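Side-chain contact in DNA-entry nuclease inhibitor (Bacillus subtilis subsp. subtilis, PDB 4MQD), which inhibits the DNA-degrading activity of the DNA-entry nuclease NucA and plays a role in the competence of cells to be transformed: residues Val22-Lys25 against Asp26-Pro29. Residues are numbered along the deposited sequence; the frame is centred on the assembly and turned at random.
Sequences VFQK and DSTP
With chi1 at 57°, the CG of F23 sits between its backbone N and carbonyl carbon, a rotation that carries the ring out from the side of strand 19-24 to meet the chain as it doubles back through S27 to P29. S27 uses the same staggered position (chi1 67°), which turns OG inward to the strand it has just left. P29 lies over one face of the F23 ring: its CG stands 3.8 Å from the ring centroid and 18° off the normal, a CH-pi contact displaced toward the CG-CD1 side, while P29 CD rests 3.7 Å from F23 CD2. The carbonyl O of S27 approaches the same ring obliquely, 3.4 Å from F23 CD2.

The beta turn Q24-S27, which ends the strand, is closed on Q24 O. S27 OG donates to Q24 O at 3.2 Å, coming from above the carbonyl plane, and S27 N adds a weak bond of 3.5 Å to Q24 O. A water bridges the mouth of the turn, giving one hydrogen to K25 O (3.0 Å) and the other to S27 O (2.9 Å). K25 and D26 run side by side without their charged ends meeting; K25 NZ bonds instead to N88 O, and the Q24 amide turns away to G48 O and T86 N.

H91 of strand 90-93 meets the F23 ring, and A49 of strand 49-53 touches both F23 and P29, so the returning loop also rests against strand 49-53. An alanine at F23 would remove the surface under P29 and is likely to leave the proline without its aromatic partner and the loop freer to move. Polar closure at Q24 O and CH-pi packing farther along thus fasten the strand's exit at two points, one hydrogen-bonded and one largely dispersive.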
loop_
_atom_site.group_PDB
_atom_site.type_symbol
_atom_site.label_atom_id
_atom_site.label_comp_id
_atom_site.label_asym_id
_atom_site.label_seq_id
_atom_site.Cartn_x
_atom_site.Cartn_y
_atom_site.Cartn_z
ATOM N N VAL A 22 -16.271 1.804 15.205
ATOM C CA VAL A 22 -17.193 1.301 14.196
ATOM C C VAL A 22 -18.270 0.502 14.918
ATOM O O VAL A 22 -17.951 -0.423 15.668
ATOM C CB VAL A 22 -16.472 0.384 13.186
ATOM C CG1 VAL A 22 -17.434 -0.092 12.103
ATOM C CG2 VAL A 22 -15.268 1.102 12.581
ATOM N N PHE A 23 -19.536 0.856 14.704
ATOM C CA PHE A 23 -20.638 0.211 15.426
ATOM C C PHE A 23 -21.926 0.099 14.612
ATOM O O PHE A 23 -22.054 0.681 13.532
ATOM C CB PHE A 23 -20.897 0.930 16.757
ATOM C CG PHE A 23 -21.196 2.399 16.620
ATOM C CD1 PHE A 23 -20.171 3.314 16.418
ATOM C CD2 PHE A 23 -22.496 2.871 16.731
ATOM C CE1 PHE A 23 -20.439 4.669 16.308
ATOM C CE2 PHE A 23 -22.771 4.224 16.623
ATOM C CZ PHE A 23 -21.741 5.124 16.412
ATOM N N GLN A 24 -22.873 -0.666 15.150
ATOM C CA GLN A 24 -24.122 -0.972 14.458
ATOM C C GLN A 24 -25.000 0.268 14.327
ATOM O O GLN A 24 -24.901 1.194 15.134
ATOM C CB GLN A 24 -24.894 -2.077 15.192
ATOM C CG GLN A 24 -24.106 -3.357 15.459
ATOM C CD GLN A 24 -23.487 -3.959 14.208
ATOM O OE1 GLN A 24 -24.126 -4.033 13.158
ATOM N NE2 GLN A 24 -22.239 -4.405 14.320
ATOM N N LYS A 25 -25.858 0.268 13.310
ATOM C CA LYS A 25 -26.731 1.408 12.998
ATOM C C LYS A 25 -27.506 1.920 14.215
ATOM O O LYS A 25 -27.600 3.130 14.429
ATOM C CB LYS A 25 -27.728 1.031 11.892
ATOM C CG LYS A 25 -28.494 2.215 11.309
ATOM C CD LYS A 25 -29.917 1.850 10.905
ATOM C CE LYS A 25 -29.964 1.036 9.621
ATOM N NZ LYS A 25 -29.625 1.842 8.416
ATOM N N ASP A 26 -28.061 0.999 15.001
ATOM C CA ASP A 26 -28.912 1.355 16.135
ATOM C C ASP A 26 -28.339 0.827 17.448
ATOM O O ASP A 26 -28.958 0.010 18.129
ATOM C CB ASP A 26 -30.331 0.824 15.908
ATOM C CG ASP A 26 -30.958 1.366 14.633
ATOM O OD1 ASP A 26 -30.819 2.578 14.364
ATOM O OD2 ASP A 26 -31.591 0.578 13.897
ATOM N N SER A 27 -27.147 1.308 17.793
ATOM C CA SER A 27 -26.497 0.956 19.053
ATOM C C SER A 27 -25.651 2.120 19.563
ATOM O O SER A 27 -25.198 2.958 18.781
ATOM C CB SER A 27 -25.630 -0.296 18.885
ATOM O OG SER A 27 -24.519 -0.050 18.039
ATOM N N THR A 28 -25.446 2.161 20.877
ATOM C CA THR A 28 -24.645 3.203 21.513
ATOM C C THR A 28 -23.433 2.557 22.189
ATOM O O THR A 28 -23.543 2.038 23.300
ATOM C CB THR A 28 -25.481 3.989 22.543
ATOM O OG1 THR A 28 -26.623 4.561 21.893
ATOM C CG2 THR A 28 -24.656 5.104 23.181
ATOM N N PRO A 29 -22.270 2.586 21.517
ATOM C CA PRO A 29 -21.102 1.863 22.009
ATOM C C PRO A 29 -20.384 2.585 23.151
ATOM O O PRO A 29 -20.300 3.815 23.142
ATOM C CB PRO A 29 -20.198 1.809 20.781
ATOM C CG PRO A 29 -20.490 3.089 20.079
ATOM C CD PRO A 29 -21.953 3.368 20.307
HETATM O O HOH W 1 -26.984 4.451 17.024
#